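Local structure of ATP:cob(I)alamin adenosyltransferase, putative (Burkholderia thailandensis, 2ZHZ) at residues Arg125-Cys128 and Arg129-Glu132; Leu144-Ala147 and Pro148-Tyr151; Leu158-Val161 and Leu162-Leu166. The protein probably transfers the adenosyl group of ATP to the cobalt of cobalamin, making adenosylcobalamin and releasing triphosphate, and works as a homotrimer. All blocks are in the same frame, centred on the assembly; numbering follows the deposited sequence.

Interaction 1: residues Arg125-Cys128 and Arg129-Glu132. With ATP (adenosine-5'-triphosphate), chain H.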
loop_
_atom_site.group_PDB
_atom_site.type_symbol
_atom_site.label_atom_id
_atom_site.label_comp_id
_atom_site.label_asym_id
_atom_site.label_seq_id
_atom_site.Cartn_x
_atom_site.Cartn_y
_atom_site.Cartn_z
ATOM N N ARG B 125 1.776 -9.719 0.344
ATOM C CA ARG B 125 2.924 -10.223 -0.398
ATOM C C ARG B 125 3.572 -9.118 -1.235
ATOM O O ARG B 125 4.790 -8.930 -1.186
ATOM C CB ARG B 125 2.489 -11.384 -1.305
ATOM C CG ARG B 125 3.563 -11.913 -2.258
ATOM C CD ARG B 125 2.979 -12.987 -3.170
ATOM N NE ARG B 125 1.904 -12.451 -4.006
ATOM C CZ ARG B 125 2.103 -11.722 -5.099
ATOM N NH1 ARG B 125 3.340 -11.446 -5.500
ATOM N NH2 ARG B 125 1.069 -11.255 -5.786
ATOM N N THR B 126 2.763 -8.377 -1.989
ATOM C CA THR B 126 3.305 -7.311 -2.825
ATOM C C THR B 126 3.844 -6.131 -2.017
ATOM O O THR B 126 4.826 -5.511 -2.417
ATOM C CB THR B 126 2.264 -6.798 -3.849
ATOM O OG1 THR B 126 1.123 -6.266 -3.162
ATOM C CG2 THR B 126 1.830 -7.925 -4.763
ATOM N N VAL B 127 3.216 -5.807 -0.891
ATOM C CA VAL B 127 3.726 -4.706 -0.084
ATOM C C VAL B 127 5.032 -5.177 0.563
ATOM O O VAL B 127 5.960 -4.391 0.763
ATOM C CB VAL B 127 2.716 -4.279 1.004
ATOM C CG1 VAL B 127 3.328 -3.191 1.889
ATOM C CG2 VAL B 127 1.429 -3.759 0.341
ATOM N N CYS B 128 5.109 -6.469 0.869
ATOM C CA CYS B 128 6.326 -7.020 1.467
ATOM C C CYS B 128 7.477 -6.895 0.471
ATOM O O CYS B 128 8.596 -6.529 0.842
ATOM C CB CYS B 128 6.130 -8.493 1.838
ATOM S SG CYS B 128 7.606 -9.273 2.557
ATOM N N ARG B 129 7.200 -7.196 -0.793
ATOM C CA ARG B 129 8.226 -7.113 -1.830
ATOM C C ARG B 129 8.654 -5.666 -2.065
ATOM O O ARG B 129 9.797 -5.403 -2.449
ATOM C CB ARG B 129 7.715 -7.762 -3.117
ATOM C CG ARG B 129 7.578 -9.273 -2.974
ATOM C CD ARG B 129 6.637 -9.869 -4.000
ATOM N NE ARG B 129 7.252 -10.016 -5.312
ATOM C CZ ARG B 129 8.185 -10.919 -5.596
ATOM N NH1 ARG B 129 8.684 -10.992 -6.816
ATOM N NH2 ARG B 129 8.620 -11.752 -4.654
ATOM N N ARG B 130 7.730 -4.735 -1.832
ATOM C CA ARG B 130 8.026 -3.313 -1.964
ATOM C C ARG B 130 8.995 -2.948 -0.826
ATOM O O ARG B 130 9.956 -2.199 -1.024
ATOM C CB ARG B 130 6.726 -2.490 -1.875
ATOM C CG ARG B 130 6.917 -0.979 -1.728
ATOM C CD ARG B 130 5.794 -0.183 -2.419
ATOM N NE ARG B 130 4.433 -0.482 -1.955
ATOM C CZ ARG B 130 3.881 -0.012 -0.836
ATOM N NH1 ARG B 130 4.564 0.784 -0.023
ATOM N NH2 ARG B 130 2.619 -0.302 -0.547
ATOM N N ALA B 131 8.751 -3.491 0.365
ATOM C CA ALA B 131 9.630 -3.227 1.503
ATOM C C ALA B 131 11.014 -3.812 1.231
ATOM O O ALA B 131 12.030 -3.236 1.626
ATOM C CB ALA B 131 9.048 -3.825 2.785
ATOM N N GLU B 132 11.058 -4.957 0.554
ATOM C CA GLU B 132 12.339 -5.571 0.241
ATOM C C GLU B 132 13.150 -4.642 -0.656
ATOM O O GLU B 132 14.351 -4.471 -0.460
ATOM C CB GLU B 132 12.156 -6.928 -0.454
ATOM C CG GLU B 132 13.485 -7.569 -0.848
ATOM C CD GLU B 132 13.332 -8.952 -1.450
ATOM O OE1 GLU B 132 12.261 -9.244 -2.026
ATOM O OE2 GLU B 132 14.299 -9.742 -1.368
HETATM P PG ATP H . 14.332 -16.029 -4.247
HETATM O O1G ATP H . 15.421 -15.445 -3.396
HETATM O O2G ATP H . 14.470 -17.511 -4.439
HETATM O O3G ATP H . 12.975 -15.703 -3.688
HETATM P PB ATP H . 14.274 -13.812 -6.074
HETATM O O1B ATP H . 14.024 -13.028 -4.819
HETATM O O2B ATP H . 15.427 -13.390 -6.952
HETATM O O3B ATP H . 14.431 -15.390 -5.731
HETATM P PA ATP H . 11.422 -14.219 -6.541
HETATM O O1A ATP H . 11.120 -13.631 -5.207
HETATM O O2A ATP H . 11.223 -15.697 -6.771
HETATM O O3A ATP H . 12.943 -13.822 -7.010
HETATM O "O5'" ATP H . 10.539 -13.405 -7.611
HETATM C "C5'" ATP H . 10.361 -13.894 -8.936
HETATM C "C4'" ATP H . 10.494 -12.761 -9.948
HETATM O "O4'" ATP H . 9.997 -11.498 -9.437
HETATM C "C3'" ATP H . 11.939 -12.548 -10.392
HETATM O "O3'" ATP H . 12.090 -12.923 -11.766
HETATM C "C2'" ATP H . 12.234 -11.079 -10.124
HETATM O "O2'" ATP H . 12.575 -10.424 -11.355
HETATM C "C1'" ATP H . 10.987 -10.469 -9.511
HETATM N N9 ATP H . 11.233 -9.942 -8.120
HETATM C C8 ATP H . 12.035 -10.490 -7.166
HETATM N N7 ATP H . 12.022 -9.768 -6.021
HETATM C C5 ATP H . 11.200 -8.724 -6.221
HETATM C C6 ATP H . 10.721 -7.557 -5.417
HETATM N N6 ATP H . 11.141 -7.378 -4.146
HETATM N N1 ATP H . 9.843 -6.677 -6.010
HETATM C C2 ATP H . 9.402 -6.840 -7.299
HETATM N N3 ATP H . 9.800 -7.885 -8.083
HETATM C C4 ATP H . 10.679 -8.839 -7.609
#
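Arg-125 to Glu-132 form two turns of helix 116-141, in which the amides of Arg-129, Arg-130, Ala-131 and Glu-132 bond to the carbonyls four residues earlier, Arg-125 O to Arg-129 N measuring 3.0 Å. With CG anti to its carbonyl carbon (chi1 -69°), Arg-129 runs back over the turn, its CG 3.3 Å from Arg-125 O, and lies alongside the Arg-125 chain. The chain bends at chi3, and one guanidinium face comes to rest over adenine C5. Arg-129 NH2 meets ATP O1A at the guanidinium edge, in plane, at 3.2 Å, while Arg-129 NH1 gives a nearly straight bond of 3.1 Å to ATP O5'. Arginine suits this place because it offers a flat cationic face to the base and N-H groups to the phosphate. Adenine N6 is gripped twice, by Arg-129 O at 2.9 Å and by Glu-132 OE1 at 3.0 Å, so a backbone carbonyl and the carboxylate ending an extended glutamate chain read the amino group. Glu-132 OE2 has a second partner, Lys-28 of the second subunit, and Arg-125 pairs with Asp-40 of that subunit. This is the intersubunit ATP site of a PduO-type adenosyltransferase.

Interaction 2: residues Leu144-Ala147 and Pro148-Tyr151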
loop_
_atom_site.group_PDB
_atom_site.type_symbol
_atom_site.label_atom_id
_atom_site.label_comp_id
_atom_site.label_asym_id
_atom_site.label_seq_id
_atom_site.Cartn_x
_atom_site.Cartn_y
_atom_site.Cartn_z
ATOM N N LEU B 144 24.430 -2.267 6.154
ATOM C CA LEU B 144 23.290 -2.873 6.824
ATOM C C LEU B 144 23.493 -4.379 6.926
ATOM O O LEU B 144 24.193 -4.969 6.104
ATOM C CB LEU B 144 22.027 -2.572 6.006
ATOM C CG LEU B 144 20.634 -2.750 6.602
ATOM C CD1 LEU B 144 20.405 -1.707 7.686
ATOM C CD2 LEU B 144 19.595 -2.592 5.496
ATOM N N ASN B 145 22.902 -5.002 7.940
ATOM C CA ASN B 145 23.018 -6.448 8.082
ATOM C C ASN B 145 22.190 -7.046 6.951
ATOM O O ASN B 145 21.269 -6.404 6.447
ATOM C CB ASN B 145 22.466 -6.923 9.430
ATOM C CG ASN B 145 23.269 -6.404 10.607
ATOM O OD1 ASN B 145 24.498 -6.468 10.608
ATOM N ND2 ASN B 145 22.578 -5.898 11.621
ATOM N N ALA B 146 22.515 -8.268 6.550
ATOM C CA ALA B 146 21.790 -8.922 5.470
ATOM C C ALA B 146 20.480 -9.556 5.943
ATOM O O ALA B 146 19.570 -9.778 5.146
ATOM C CB ALA B 146 22.681 -9.980 4.821
ATOM N N ALA B 147 20.385 -9.832 7.240
ATOM C CA ALA B 147 19.198 -10.464 7.808
ATOM C C ALA B 147 17.853 -9.829 7.420
ATOM O O ALA B 147 16.933 -10.535 7.002
ATOM C CB ALA B 147 19.325 -10.535 9.326
ATOM N N PRO B 148 17.715 -8.498 7.559
ATOM C CA PRO B 148 16.450 -7.837 7.205
ATOM C C PRO B 148 16.000 -8.182 5.786
ATOM O O PRO B 148 14.844 -8.528 5.548
ATOM C CB PRO B 148 16.786 -6.356 7.359
ATOM C CG PRO B 148 17.789 -6.368 8.485
ATOM C CD PRO B 148 18.680 -7.525 8.105
ATOM N N ARG B 149 16.944 -8.079 4.859
ATOM C CA ARG B 149 16.748 -8.368 3.444
ATOM C C ARG B 149 16.336 -9.833 3.254
ATOM O O ARG B 149 15.380 -10.151 2.532
ATOM C CB ARG B 149 18.077 -8.089 2.740
ATOM C CG ARG B 149 18.106 -8.205 1.255
ATOM C CD ARG B 149 19.462 -7.731 0.740
ATOM N NE ARG B 149 20.563 -8.626 1.099
ATOM C CZ ARG B 149 21.748 -8.213 1.544
ATOM N NH1 ARG B 149 21.991 -6.919 1.695
ATOM N NH2 ARG B 149 22.703 -9.091 1.817
ATOM N N ARG B 150 17.068 -10.726 3.907
ATOM C CA ARG B 150 16.788 -12.153 3.802
ATOM C C ARG B 150 15.447 -12.503 4.421
ATOM O O ARG B 150 14.765 -13.423 3.963
ATOM C CB ARG B 150 17.894 -12.958 4.484
ATOM C CG ARG B 150 19.275 -12.704 3.911
ATOM C CD ARG B 150 20.316 -13.568 4.610
ATOM N NE ARG B 150 20.203 -14.975 4.229
ATOM C CZ ARG B 150 20.723 -15.982 4.924
ATOM N NH1 ARG B 150 21.389 -15.742 6.048
ATOM N NH2 ARG B 150 20.585 -17.228 4.494
ATOM N N TYR B 151 15.064 -11.762 5.458
ATOM C CA TYR B 151 13.801 -12.011 6.135
ATOM C C TYR B 151 12.598 -11.691 5.243
ATOM O O TYR B 151 11.709 -12.524 5.075
ATOM C CB TYR B 151 13.707 -11.191 7.423
ATOM C CG TYR B 151 12.443 -11.462 8.203
ATOM C CD1 TYR B 151 12.415 -12.419 9.220
ATOM C CD2 TYR B 151 11.257 -10.796 7.891
ATOM C CE1 TYR B 151 11.235 -12.707 9.905
ATOM C CE2 TYR B 151 10.078 -11.076 8.564
ATOM C CZ TYR B 151 10.069 -12.033 9.565
ATOM O OH TYR B 151 8.889 -12.332 10.195
#
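Ala-147 and Pro-148 meet where the loop after helix 116-141 turns into helix 147-169. Ala-147 CB lies 3.3 Å from Pro-148 CD, a closeness that comes largely with the peptide link into the proline ring. Asn-145 tightens this side further: its O also approaches Pro-148 CD at 3.3 Å, and Asn-145 CB touches the same ring carbon from 4.1 Å. Two short backbone bonds close the turn, from Arg-150 N to Ala-146 O (2.9 Å) and from Tyr-151 N to Ala-147 O (2.7 Å), each donor lying nearly along the C=O axis. Arg-150 CG packs against Ala-146 O at 3.2 Å. The arrangement is the first turn of an alpha-helix with proline near its N-terminus, a place that suits proline because the residue has no amide hydrogen to offer and the early amides of a helix have no carbonyl of the helix itself one turn back; its ring also holds phi near a value that a helix can use. The buried ring of Tyr-151, by contrast, leaves this turn: a chi1 of -177° swings it away from its own N and between helices 56-77 and 86-101, where its OH bonds to Asp-68. On the looser, partly exposed side, Ala-146 presents a small methyl to Arg-149. The bend of that arginine at chi3 brings its guanidinium beside Ala-146, whose CA lies over one face, 3.7 Å above the plane and offset toward the rim. Arg-149 NE bonds to the backbone O of Asp-14 of the second subunit. Arg-150 is buried at its far end against the same subunit, bonding to Ser-6 and Ile-8 there.

Interaction 3: residues Leu158-Val161 and Leu162-Leu166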
loop_
_atom_site.group_PDB
_atom_site.type_symbol
_atom_site.label_atom_id
_atom_site.label_comp_id
_atom_site.label_asym_id
_atom_site.label_seq_id
_atom_site.Cartn_x
_atom_site.Cartn_y
_atom_site.Cartn_z
ATOM N N LEU B 158 6.384 -16.813 1.794
ATOM C CA LEU B 158 5.425 -17.383 2.739
ATOM C C LEU B 158 4.027 -16.784 2.579
ATOM O O LEU B 158 3.021 -17.476 2.750
ATOM C CB LEU B 158 5.906 -17.182 4.183
ATOM C CG LEU B 158 4.973 -17.721 5.272
ATOM C CD1 LEU B 158 4.725 -19.211 5.041
ATOM C CD2 LEU B 158 5.594 -17.491 6.647
ATOM N N LEU B 159 3.957 -15.495 2.261
ATOM C CA LEU B 159 2.662 -14.853 2.073
ATOM C C LEU B 159 1.975 -15.439 0.835
ATOM O O LEU B 159 0.751 -15.603 0.807
ATOM C CB LEU B 159 2.844 -13.334 1.960
ATOM C CG LEU B 159 3.144 -12.693 3.324
ATOM C CD1 LEU B 159 3.605 -11.255 3.155
ATOM C CD2 LEU B 159 1.887 -12.768 4.202
ATOM N N PHE B 160 2.767 -15.764 -0.183
ATOM C CA PHE B 160 2.236 -16.376 -1.397
ATOM C C PHE B 160 1.673 -17.747 -1.007
ATOM O O PHE B 160 0.559 -18.111 -1.379
ATOM C CB PHE B 160 3.356 -16.565 -2.420
ATOM C CG PHE B 160 2.925 -17.266 -3.680
ATOM C CD1 PHE B 160 2.309 -16.564 -4.711
ATOM C CD2 PHE B 160 3.153 -18.632 -3.841
ATOM C CE1 PHE B 160 1.926 -17.210 -5.893
ATOM C CE2 PHE B 160 2.778 -19.290 -5.011
ATOM C CZ PHE B 160 2.163 -18.577 -6.043
ATOM N N VAL B 161 2.459 -18.499 -0.247
ATOM C CA VAL B 161 2.055 -19.831 0.192
ATOM C C VAL B 161 0.815 -19.788 1.074
ATOM O O VAL B 161 -0.088 -20.607 0.923
ATOM C CB VAL B 161 3.205 -20.529 0.946
ATOM C CG1 VAL B 161 2.744 -21.888 1.476
ATOM C CG2 VAL B 161 4.384 -20.710 0.009
ATOM N N LEU B 162 0.760 -18.822 1.988
ATOM C CA LEU B 162 -0.389 -18.706 2.870
ATOM C C LEU B 162 -1.639 -18.323 2.096
ATOM O O LEU B 162 -2.749 -18.683 2.486
ATOM C CB LEU B 162 -0.117 -17.692 3.984
ATOM C CG LEU B 162 0.917 -18.111 5.032
ATOM C CD1 LEU B 162 1.026 -17.020 6.081
ATOM C CD2 LEU B 162 0.507 -19.436 5.690
ATOM N N ALA B 163 -1.471 -17.592 0.995
ATOM C CA ALA B 163 -2.624 -17.219 0.180
ATOM C C ALA B 163 -3.252 -18.504 -0.378
ATOM O O ALA B 163 -4.473 -18.650 -0.396
ATOM C CB ALA B 163 -2.195 -16.295 -0.965
ATOM N N ARG B 164 -2.412 -19.438 -0.823
ATOM C CA ARG B 164 -2.907 -20.709 -1.355
ATOM C C ARG B 164 -3.582 -21.493 -0.233
ATOM O O ARG B 164 -4.628 -22.109 -0.435
ATOM C CB ARG B 164 -1.762 -21.540 -1.945
ATOM C CG ARG B 164 -1.071 -20.916 -3.154
ATOM C CD ARG B 164 -0.073 -21.890 -3.767
ATOM N NE ARG B 164 -0.745 -23.093 -4.261
ATOM C CZ ARG B 164 -0.160 -24.279 -4.415
ATOM N NH1 ARG B 164 1.120 -24.442 -4.115
ATOM N NH2 ARG B 164 -0.865 -25.311 -4.859
ATOM N N VAL B 165 -2.974 -21.468 0.949
ATOM C CA VAL B 165 -3.526 -22.155 2.111
ATOM C C VAL B 165 -4.910 -21.603 2.426
ATOM O O VAL B 165 -5.834 -22.361 2.732
ATOM C CB VAL B 165 -2.628 -21.965 3.356
ATOM C CG1 VAL B 165 -3.349 -22.459 4.604
ATOM C CG2 VAL B 165 -1.322 -22.715 3.169
ATOM N N LEU B 166 -5.054 -20.282 2.346
ATOM C CA LEU B 166 -6.330 -19.635 2.634
ATOM C C LEU B 166 -7.418 -19.918 1.603
ATOM O O LEU B 166 -8.601 -19.967 1.948
ATOM C CB LEU B 166 -6.134 -18.121 2.801
ATOM C CG LEU B 166 -5.381 -17.743 4.086
ATOM C CD1 LEU B 166 -5.178 -16.230 4.165
ATOM C CD2 LEU B 166 -6.171 -18.232 5.296
#
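Apolar packing between Leu-158 and Leu-162, one turn apart, supplies the main side-chain contact here: Leu-158 CD1 touches Leu-162 CG at 4.0 Å, and the two side chains cross obliquely. Leu-162 reaches its partner because a chi1 of -69° sets its CG beside its own N, leaning back over Leu-158 O at 3.2 Å. Branched leucines suit this buried side, which faces Leu-62 and Ile-65 of helix 56-77. Val-161 CG1 and Val-165 CG2 make a lighter contact of 4.5 Å, and both valines also meet Tyr-99 of helix 86-101. Small Ala-163 packs on His-122 of helix 116-141. Between Phe-160 and Arg-164 the contact is mixed: CE2 of the ring meets the aliphatic CD of the arginine at 4.1 Å. The ring and guanidinium planes stand 50° apart, and the charged end continues to Asp-174 and Pro-104 O. A long arginine thus gives apolar carbon to the phenylalanine and its N-H groups to more distant acceptors. Among the backbone bonds, Leu-162 N to Leu-158 O is short at 2.7 Å, while Phe-160 O receives two weak ones, from Ala-163 N and Arg-164 N. Such a helix, packed by apolar residues on several sides, is characteristic of the helix-bundle core of this family.

In the fold
Helices 116-141 and 147-169 follow each other in the chain, and all three contacts lie on them or at their junction. Interaction 1 holds the adenine of ATP and reaches its alpha-phosphate. Interaction 2 begins the next helix, about 14 Å from interaction 1 centre to centre, and touches it where Glu-132 OE2 lies 4.1 Å from Arg-149 O; both face the second subunit, which completes the nucleotide pocket. Interaction 3, on the same helix as interaction 2 but about 22 Å from it between centres, backs on interaction 1 through Arg-125 CD and Phe-160 CB, 3.7 Å apart. Between interactions 2 and 3, helix 147-169 carries the magnesium-binding Asn-153, whose side chain touches that of Glu-132.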